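PDB 4Z8I: peptidoglycan recognition protein 3 from Branchiostoma belcheri tsingtauense, which probably hydrolyses the amide bond between N-acetylmuramic acid and L-alanine in bacterial peptidoglycan, using a zinc amidase domain joined to a chitin-binding domain. Local coordinates for residues T62-V67 with G136-G141; V90-S95 with I161-D166; R111-Y116 with I126-L131. All blocks are in the same frame, centred on the assembly; numbering follows the deposited sequence.

Contact 1. Residues T62-V67 with G136-G141; sequences TCPRIV and GNVYEG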
loop_
_atom_site.group_PDB
_atom_site.type_symbol
_atom_site.label_atom_id
_atom_site.label_comp_id
_atom_site.label_asym_id
_atom_site.label_seq_id
_atom_site.Cartn_x
_atom_site.Cartn_y
_atom_site.Cartn_z
ATOM N N THR A 62 -8.294 6.353 2.802
ATOM C CA THR A 62 -7.959 5.182 2.001
ATOM C C THR A 62 -6.611 5.362 1.320
ATOM O O THR A 62 -5.829 4.420 1.222
ATOM C CB THR A 62 -9.031 4.884 0.933
ATOM O OG1 THR A 62 -9.172 6.016 0.063
ATOM C CG2 THR A 62 -10.364 4.581 1.584
ATOM N N CYS A 63 -6.343 6.577 0.857
ATOM C CA CYS A 63 -5.090 6.869 0.170
ATOM C C CYS A 63 -4.044 7.481 1.104
ATOM O O CYS A 63 -4.262 8.551 1.675
ATOM C CB CYS A 63 -5.339 7.787 -1.029
ATOM S SG CYS A 63 -6.169 6.969 -2.410
ATOM N N PRO A 64 -2.900 6.796 1.256
ATOM C CA PRO A 64 -1.786 7.259 2.092
ATOM C C PRO A 64 -0.985 8.319 1.356
ATOM O O PRO A 64 -1.046 8.362 0.128
ATOM C CB PRO A 64 -0.938 5.999 2.246
ATOM C CG PRO A 64 -1.151 5.267 0.961
ATOM C CD PRO A 64 -2.594 5.514 0.593
ATOM N N ARG A 65 -0.245 9.159 2.072
ATOM C CA ARG A 65 0.590 10.143 1.392
ATOM C C ARG A 65 1.737 9.461 0.652
ATOM O O ARG A 65 2.612 8.849 1.265
ATOM C CB ARG A 65 1.129 11.195 2.362
ATOM C CG ARG A 65 2.014 12.250 1.695
ATOM C CD ARG A 65 1.330 12.895 0.483
ATOM N NE ARG A 65 2.259 13.711 -0.300
ATOM C CZ ARG A 65 2.324 15.038 -0.244
ATOM N NH1 ARG A 65 3.205 15.696 -0.989
ATOM N NH2 ARG A 65 1.507 15.711 0.555
ATOM N N ILE A 66 1.715 9.566 -0.673
ATOM C CA ILE A 66 2.762 9.003 -1.512
ATOM C C ILE A 66 3.831 10.050 -1.805
ATOM O O ILE A 66 3.539 11.101 -2.380
ATOM C CB ILE A 66 2.187 8.487 -2.845
ATOM C CG1 ILE A 66 1.093 7.446 -2.585
ATOM C CG2 ILE A 66 3.295 7.911 -3.720
ATOM C CD1 ILE A 66 0.337 7.032 -3.825
ATOM N N VAL A 67 5.064 9.763 -1.396
ATOM C CA VAL A 67 6.200 10.621 -1.714
ATOM C C VAL A 67 6.553 10.441 -3.187
ATOM O O VAL A 67 6.970 9.359 -3.600
ATOM C CB VAL A 67 7.430 10.270 -0.853
ATOM C CG1 VAL A 67 8.604 11.160 -1.210
ATOM C CG2 VAL A 67 7.104 10.401 0.622
ATOM N N GLY A 136 6.703 4.713 7.661
ATOM C CA GLY A 136 5.271 4.672 7.438
ATOM C C GLY A 136 4.848 5.330 6.141
ATOM O O GLY A 136 3.656 5.464 5.868
ATOM N N ASN A 137 5.822 5.740 5.336
ATOM C CA ASN A 137 5.527 6.401 4.070
ATOM C C ASN A 137 5.567 5.464 2.867
ATOM O O ASN A 137 6.214 4.415 2.903
ATOM C CB ASN A 137 6.486 7.571 3.842
ATOM C CG ASN A 137 6.166 8.766 4.718
ATOM O OD1 ASN A 137 5.012 9.189 4.818
ATOM N ND2 ASN A 137 7.192 9.318 5.361
ATOM N N VAL A 138 4.862 5.850 1.808
ATOM C CA VAL A 138 4.935 5.155 0.530
ATOM C C VAL A 138 5.734 6.011 -0.450
ATOM O O VAL A 138 5.570 7.232 -0.496
ATOM C CB VAL A 138 3.533 4.884 -0.046
ATOM C CG1 VAL A 138 3.626 4.052 -1.315
ATOM C CG2 VAL A 138 2.672 4.177 0.979
ATOM N N TYR A 139 6.609 5.371 -1.219
ATOM C CA TYR A 139 7.445 6.070 -2.188
ATOM C C TYR A 139 7.153 5.595 -3.609
ATOM O O TYR A 139 6.927 4.405 -3.850
ATOM C CB TYR A 139 8.929 5.901 -1.836
ATOM C CG TYR A 139 9.292 6.527 -0.510
ATOM C CD1 TYR A 139 9.044 5.862 0.683
ATOM C CD2 TYR A 139 9.872 7.788 -0.449
ATOM C CE1 TYR A 139 9.361 6.433 1.899
ATOM C CE2 TYR A 139 10.195 8.368 0.763
ATOM C CZ TYR A 139 9.935 7.684 1.932
ATOM O OH TYR A 139 10.251 8.250 3.143
ATOM N N GLU A 140 7.156 6.540 -4.544
ATOM C CA GLU A 140 6.770 6.277 -5.926
ATOM C C GLU A 140 7.917 5.694 -6.737
ATOM O O GLU A 140 8.965 6.324 -6.889
ATOM C CB GLU A 140 6.282 7.568 -6.591
ATOM C CG GLU A 140 5.757 7.396 -8.011
ATOM C CD GLU A 140 5.487 8.726 -8.698
ATOM O OE1 GLU A 140 6.130 9.734 -8.332
ATOM O OE2 GLU A 140 4.632 8.763 -9.609
ATOM N N GLY A 141 7.712 4.488 -7.252
ATOM C CA GLY A 141 8.650 3.883 -8.177
ATOM C C GLY A 141 8.166 4.083 -9.600
ATOM O O GLY A 141 8.066 5.217 -10.071
HETATM O O HOH W 1 2.251 6.843 3.751
#
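The border of the mixed sheet in the amidase fold lies where Ile66 and Val67 pair in parallel with Val138 and Tyr139, and it illustrates how a two-residue strand can close a sheet. Val67 supplies both backbone links. Its N donates to Val138 O at 2.7 Å, and its O accepts from Glu140 N at 3.0 Å. Towards the N-terminal side the chains part and a water takes over, donating to Arg65 O and, at 2.9 Å, to Gly136 O.

The side chains divide between the two faces. Ile66 and Val138 share one of them, where Pro64 CG also lies 4.0 Å from Val138 CG2, and helix 174-190 covers this face through Ala179 and Leu183. On the other, facing helix 103-120, Val67 and Tyr139 lie side by side and point the same way. With its CG anti to the carbonyl carbon (chi1 -64°), Tyr139 holds its ring alongside the valine: CD2 comes 3.5 Å from Val67 CB. Val67 CG2 sits over the ring face, 4.1 Å from the Tyr139 centroid and 28° off the normal, a CH-pi contact. The ring's far end is tied down as well, since OH is hydrogen-bonded to Asp135 OD2, the atom that also receives Asn137 ND2. Replacing this tyrosine with an alanine would probably deprive Val67 CG2 of its aromatic surface, open a gap beneath helix 103-120 and cost Asp135 its hydroxyl partner.

Beyond the pairing, Glu140 turns its OE1 to Lys69 N. Two backbone bonds, a bridging water and one aromatic face thus combine directional polar links with apolar cover, a combination that sets Ile66 opposite Val138 and Val67 opposite Tyr139.

Contact 2. Residues V90-S95 with I161-D166; sequences VVIHHS and ICFMGD. With ZN (zinc ion), chain B.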
loop_
_atom_site.group_PDB
_atom_site.type_symbol
_atom_site.label_atom_id
_atom_site.label_comp_id
_atom_site.label_asym_id
_atom_site.label_seq_id
_atom_site.Cartn_x
_atom_site.Cartn_y
_atom_site.Cartn_z
ATOM N N VAL A 90 -1.229 -8.463 -6.877
ATOM C CA VAL A 90 -0.273 -7.636 -6.143
ATOM C C VAL A 90 0.827 -8.509 -5.550
ATOM O O VAL A 90 0.542 -9.482 -4.846
ATOM C CB VAL A 90 -0.961 -6.865 -4.999
ATOM C CG1 VAL A 90 0.034 -5.970 -4.285
ATOM C CG2 VAL A 90 -2.113 -6.041 -5.536
ATOM N N VAL A 91 2.081 -8.166 -5.842
ATOM C CA VAL A 91 3.222 -8.935 -5.350
ATOM C C VAL A 91 3.975 -8.138 -4.290
ATOM O O VAL A 91 4.296 -6.965 -4.495
ATOM C CB VAL A 91 4.179 -9.323 -6.497
ATOM C CG1 VAL A 91 5.292 -10.213 -5.987
ATOM C CG2 VAL A 91 3.414 -10.030 -7.598
ATOM N N ILE A 92 4.248 -8.775 -3.155
ATOM C CA ILE A 92 4.916 -8.107 -2.044
ATOM C C ILE A 92 6.397 -8.479 -1.981
ATOM O O ILE A 92 6.756 -9.658 -2.051
ATOM C CB ILE A 92 4.236 -8.442 -0.704
ATOM C CG1 ILE A 92 2.766 -8.022 -0.737
ATOM C CG2 ILE A 92 4.958 -7.763 0.453
ATOM C CD1 ILE A 92 2.560 -6.529 -0.905
ATOM N N HIS A 93 7.250 -7.467 -1.847
ATOM C CA HIS A 93 8.693 -7.672 -1.832
ATOM C C HIS A 93 9.312 -7.129 -0.555
ATOM O O HIS A 93 8.712 -6.298 0.126
ATOM C CB HIS A 93 9.335 -6.968 -3.029
ATOM C CG HIS A 93 9.011 -7.595 -4.348
ATOM N ND1 HIS A 93 9.795 -8.575 -4.915
ATOM C CD2 HIS A 93 7.992 -7.380 -5.213
ATOM C CE1 HIS A 93 9.273 -8.939 -6.071
ATOM N NE2 HIS A 93 8.177 -8.230 -6.275
ATOM N N HIS A 94 10.511 -7.605 -0.226
ATOM C CA HIS A 94 11.330 -6.931 0.777
ATOM C C HIS A 94 12.648 -6.489 0.147
ATOM O O HIS A 94 13.094 -7.061 -0.847
ATOM C CB HIS A 94 11.529 -7.774 2.051
ATOM C CG HIS A 94 12.577 -8.841 1.938
ATOM N ND1 HIS A 94 13.279 -9.304 3.033
ATOM C CD2 HIS A 94 13.027 -9.551 0.876
ATOM C CE1 HIS A 94 14.125 -10.242 2.646
ATOM N NE2 HIS A 94 13.994 -10.411 1.342
ATOM N N SER A 95 13.249 -5.447 0.706
ATOM C CA SER A 95 14.486 -4.903 0.163
ATOM C C SER A 95 15.651 -5.861 0.388
ATOM O O SER A 95 16.642 -5.820 -0.342
ATOM C CB SER A 95 14.794 -3.550 0.806
ATOM O OG SER A 95 16.093 -3.102 0.476
ATOM N N ILE A 161 5.130 -4.015 -4.811
ATOM C CA ILE A 161 5.365 -3.192 -3.630
ATOM C C ILE A 161 6.507 -3.774 -2.812
ATOM O O ILE A 161 6.465 -4.943 -2.425
ATOM C CB ILE A 161 4.127 -3.117 -2.727
ATOM C CG1 ILE A 161 2.935 -2.546 -3.497
ATOM C CG2 ILE A 161 4.420 -2.273 -1.498
ATOM C CD1 ILE A 161 1.655 -2.509 -2.691
ATOM N N CYS A 162 7.522 -2.961 -2.545
ATOM C CA CYS A 162 8.681 -3.437 -1.798
ATOM C C CYS A 162 8.848 -2.718 -0.469
ATOM O O CYS A 162 9.008 -1.503 -0.432
ATOM C CB CYS A 162 9.952 -3.284 -2.631
ATOM S SG CYS A 162 11.451 -3.784 -1.767
ATOM N N PHE A 163 8.811 -3.474 0.624
ATOM C CA PHE A 163 9.124 -2.922 1.933
ATOM C C PHE A 163 10.633 -2.768 2.021
ATOM O O PHE A 163 11.371 -3.665 1.620
ATOM C CB PHE A 163 8.636 -3.851 3.045
ATOM C CG PHE A 163 7.145 -3.879 3.205
ATOM C CD1 PHE A 163 6.346 -4.548 2.288
ATOM C CD2 PHE A 163 6.542 -3.253 4.283
ATOM C CE1 PHE A 163 4.976 -4.578 2.439
ATOM C CE2 PHE A 163 5.170 -3.281 4.439
ATOM C CZ PHE A 163 4.388 -3.947 3.518
ATOM N N MET A 164 11.094 -1.632 2.531
ATOM C CA MET A 164 12.529 -1.414 2.667
ATOM C C MET A 164 13.067 -1.948 3.991
ATOM O O MET A 164 12.815 -1.384 5.058
ATOM C CB MET A 164 12.886 0.058 2.469
ATOM C CG MET A 164 12.740 0.500 1.025
ATOM S SD MET A 164 13.258 2.195 0.742
ATOM C CE MET A 164 12.051 3.080 1.728
ATOM N N GLY A 165 13.808 -3.049 3.902
ATOM C CA GLY A 165 14.382 -3.704 5.063
ATOM C C GLY A 165 14.515 -5.196 4.825
ATOM O O GLY A 165 14.159 -5.695 3.754
ATOM N N ASP A 166 15.037 -5.908 5.817
ATOM C CA ASP A 166 15.126 -7.361 5.757
ATOM C C ASP A 166 14.179 -7.940 6.794
ATOM O O ASP A 166 14.341 -7.705 7.993
ATOM C CB ASP A 166 16.555 -7.829 6.034
ATOM C CG ASP A 166 16.774 -9.291 5.681
ATOM O OD1 ASP A 166 15.783 -10.004 5.413
ATOM O OD2 ASP A 166 17.940 -9.734 5.677
HETATM ZN ZN ZN B . 11.146 -9.865 -4.189
HETATM O O HOH W 2 12.611 -8.939 -5.090
#
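His93 and Cys162 sit opposite each other where the strands run closest, with their CB atoms 3.8 Å apart. Here the packing is dense and the backbone bonding regular: Ile161 N gives to Val91 O, His93 N to Ile161 O at 2.7 Å, and Phe163 N to His93 O. The same His93 O also lies at the in-plane edge of the Phe163 ring. Ile92, Ile161 and Phe163 share one face, the last two against helix 174-190. Ile92 and Ile161 lie side by side, while Ile92 CG2 reaches Phe163 CE1 at 3.8 Å, the two side chains slanting across one another.

These are neighbouring parallel strands in the mixed sheet of the zinc amidase fold, and the opposite face carries the metal. Folded back beside its own backbone N (chi1 -69°), the His93 ring brings ND1 to zinc at 2.0 Å; His202, Cys210 and a water 1.9 Å from the metal complete the site. The remaining ring nitrogen, NE2, is hydrogen-bonded to His150 ND1, a second-shell partner that would restrain the ring's rotation.

Past His94 the pairing slackens towards the partly exposed Ser95 and Asp166. Ser95 N makes a weak, bent bond to Phe163 O, with an angle of 128° at the hydrogen, and Ser95 CB rests against Met164 CA at 3.6 Å. Asp166 leads its carboxylate back alongside His94, placing OD1 3.2 Å from CE1 at the edge of the imidazole, while His94 ND1 has a weak hydrogen bond to Phe167 N.

Contact 3. Residues R111-Y116 with I126-L131; sequences RNIQNY and IGYNFL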
loop_
_atom_site.group_PDB
_atom_site.type_symbol
_atom_site.label_atom_id
_atom_site.label_comp_id
_atom_site.label_asym_id
_atom_site.label_seq_id
_atom_site.Cartn_x
_atom_site.Cartn_y
_atom_site.Cartn_z
ATOM N N ARG A 111 16.809 6.151 -3.230
ATOM C CA ARG A 111 17.790 6.651 -4.190
ATOM C C ARG A 111 18.892 5.616 -4.437
ATOM O O ARG A 111 19.318 5.390 -5.575
ATOM C CB ARG A 111 18.391 7.965 -3.683
ATOM C CG ARG A 111 18.138 9.163 -4.589
ATOM C CD ARG A 111 17.853 10.425 -3.788
ATOM N NE ARG A 111 18.853 10.671 -2.752
ATOM C CZ ARG A 111 18.576 11.173 -1.551
ATOM N NH1 ARG A 111 17.326 11.482 -1.228
ATOM N NH2 ARG A 111 19.547 11.362 -0.670
ATOM N N ASN A 112 19.337 4.984 -3.356
ATOM C CA ASN A 112 20.315 3.910 -3.420
ATOM C C ASN A 112 19.802 2.727 -4.221
ATOM O O ASN A 112 20.510 2.197 -5.079
ATOM C CB ASN A 112 20.681 3.415 -2.017
ATOM C CG ASN A 112 21.442 4.427 -1.192
ATOM O OD1 ASN A 112 21.493 4.291 0.029
ATOM N ND2 ASN A 112 22.052 5.410 -1.830
ATOM N N ILE A 113 18.573 2.306 -3.930
ATOM C CA ILE A 113 17.984 1.169 -4.627
ATOM C C ILE A 113 17.851 1.454 -6.125
ATOM O O ILE A 113 18.137 0.594 -6.963
ATOM C CB ILE A 113 16.631 0.763 -4.011
ATOM C CG1 ILE A 113 16.845 0.237 -2.590
ATOM C CG2 ILE A 113 15.949 -0.298 -4.857
ATOM C CD1 ILE A 113 15.583 -0.253 -1.913
ATOM N N GLN A 114 17.443 2.675 -6.451
ATOM C CA GLN A 114 17.324 3.096 -7.840
ATOM C C GLN A 114 18.684 3.046 -8.523
ATOM O O GLN A 114 18.814 2.495 -9.613
ATOM C CB GLN A 114 16.738 4.510 -7.932
ATOM C CG GLN A 114 16.505 4.989 -9.361
ATOM C CD GLN A 114 15.928 6.393 -9.429
ATOM O OE1 GLN A 114 16.518 7.345 -8.921
ATOM N NE2 GLN A 114 14.769 6.526 -10.063
ATOM N N ASN A 115 19.694 3.619 -7.875
ATOM C CA ASN A 115 21.045 3.608 -8.423
ATOM C C ASN A 115 21.570 2.194 -8.637
ATOM O O ASN A 115 22.280 1.928 -9.600
ATOM C CB ASN A 115 22.000 4.400 -7.526
ATOM C CG ASN A 115 21.712 5.885 -7.538
ATOM O OD1 ASN A 115 20.996 6.388 -8.408
ATOM N ND2 ASN A 115 22.282 6.602 -6.579
ATOM N N TYR A 116 21.213 1.286 -7.737
ATOM C CA TYR A 116 21.610 -0.109 -7.872
ATOM C C TYR A 116 20.916 -0.773 -9.057
ATOM O O TYR A 116 21.541 -1.519 -9.808
ATOM C CB TYR A 116 21.325 -0.882 -6.580
ATOM C CG TYR A 116 21.479 -2.382 -6.705
ATOM C CD1 TYR A 116 22.662 -2.946 -7.160
ATOM C CD2 TYR A 116 20.443 -3.234 -6.348
ATOM C CE1 TYR A 116 22.805 -4.314 -7.267
ATOM C CE2 TYR A 116 20.577 -4.601 -6.449
ATOM C CZ TYR A 116 21.760 -5.135 -6.909
ATOM O OH TYR A 116 21.897 -6.500 -7.014
ATOM N N ILE A 126 14.037 2.275 -11.234
ATOM C CA ILE A 126 13.907 1.410 -10.065
ATOM C C ILE A 126 12.801 0.383 -10.330
ATOM O O ILE A 126 11.742 0.719 -10.858
ATOM C CB ILE A 126 13.642 2.237 -8.782
ATOM C CG1 ILE A 126 13.647 1.349 -7.539
ATOM C CG2 ILE A 126 12.346 3.021 -8.891
ATOM C CD1 ILE A 126 13.601 2.137 -6.248
ATOM N N GLY A 127 13.069 -0.876 -9.994
ATOM C CA GLY A 127 12.243 -1.986 -10.439
ATOM C C GLY A 127 10.815 -2.035 -9.930
ATOM O O GLY A 127 9.901 -2.428 -10.659
ATOM N N TYR A 128 10.618 -1.640 -8.679
ATOM C CA TYR A 128 9.312 -1.765 -8.048
ATOM C C TYR A 128 8.397 -0.606 -8.426
ATOM O O TYR A 128 8.865 0.485 -8.762
ATOM C CB TYR A 128 9.466 -1.847 -6.529
ATOM C CG TYR A 128 10.599 -2.737 -6.074
ATOM C CD1 TYR A 128 10.464 -4.119 -6.067
ATOM C CD2 TYR A 128 11.803 -2.193 -5.642
ATOM C CE1 TYR A 128 11.496 -4.933 -5.649
ATOM C CE2 TYR A 128 12.840 -3.001 -5.222
ATOM C CZ TYR A 128 12.681 -4.368 -5.227
ATOM O OH TYR A 128 13.711 -5.177 -4.809
ATOM N N ASN A 129 7.092 -0.853 -8.382
ATOM C CA ASN A 129 6.111 0.190 -8.641
ATOM C C ASN A 129 6.024 1.141 -7.456
ATOM O O ASN A 129 5.861 2.350 -7.625
ATOM C CB ASN A 129 4.735 -0.418 -8.921
ATOM C CG ASN A 129 4.721 -1.284 -10.163
ATOM O OD1 ASN A 129 4.900 -2.501 -10.087
ATOM N ND2 ASN A 129 4.508 -0.660 -11.318
ATOM N N PHE A 130 6.129 0.586 -6.253
ATOM C CA PHE A 130 6.096 1.391 -5.039
ATOM C C PHE A 130 6.999 0.796 -3.968
ATOM O O PHE A 130 7.238 -0.413 -3.943
ATOM C CB PHE A 130 4.671 1.500 -4.497
ATOM C CG PHE A 130 3.726 2.223 -5.409
ATOM C CD1 PHE A 130 3.672 3.608 -5.414
ATOM C CD2 PHE A 130 2.883 1.517 -6.254
ATOM C CE1 PHE A 130 2.798 4.277 -6.250
ATOM C CE2 PHE A 130 2.007 2.181 -7.095
ATOM C CZ PHE A 130 1.965 3.562 -7.093
ATOM N N LEU A 131 7.500 1.652 -3.086
ATOM C CA LEU A 131 8.267 1.184 -1.940
ATOM C C LEU A 131 7.611 1.661 -0.651
ATOM O O LEU A 131 6.794 2.572 -0.664
ATOM C CB LEU A 131 9.728 1.636 -2.019
ATOM C CG LEU A 131 10.526 1.097 -3.214
ATOM C CD1 LEU A 131 10.448 2.052 -4.389
ATOM C CD2 LEU A 131 11.980 0.816 -2.852
#
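Ile113 and Ile126 form the apolar centre of this helix-to-loop contact, a compact example of how a helix is seated against a sheet. Their side chains meet at a slant, Ile113 CG2 lying 3.7 Å from Ile126 CD1. The two branches of Ile113 divide the work. With CG1 set beside the backbone N (chi1 -66°), its CD1 runs on to Leu131, where it meets CD2 tip to tip at 3.9 Å; CG2 faces the loop.

One aromatic contact adds to these. Ile113 CG2 approaches the Tyr128 ring at its edge, 4.1 Å from CE2 and near the ring plane. That ring also meets His93, and the Tyr128 side chain comes within about 5 Å of the zinc, so Ile113 packs behind a residue bordering the metal site.

Gln114 mixes the two chemistries. Its CB touches Ile126 CB at 3.9 Å, the side chains crossing at about a right angle, and its extended chain carries the amide past the isoleucine to other partners. There NE2 is hydrogen-bonded to Asp125 OD1 and Ser74 OG, and OE1 to Arg75 N, bonds that would fix the rotation of the amide.

Between the two segments, therefore, cohesion comes from aliphatic surfaces and one aromatic edge, while the directional bonds of Gln114 are made to residues around them.

All three contacts meet in one mixed sheet, ordered 66-67, 138-140, 130-132, 158-163, 87-94 and 197-201. Contact 1 forms one border and contact 2 pairs two inner strands, about 14 Å away between centres. Contact 3 brings helix 103-120 onto strand 130-132, which lies between them; its centre is about 11 Å from that of contact 2 and about 14 Å from that of contact 1. Backbone bonds from Tyr139 to Leu131 and from Cys162 to Phe130 carry the sheet across that middle strand. Along the chain both segments of contact 3 fall within the spans of contacts 1 and 2. Sheet edge, helix layer and zinc-bearing strand are thus joined through one sheet, with chain segments of contacts 1 and 2 that alternate.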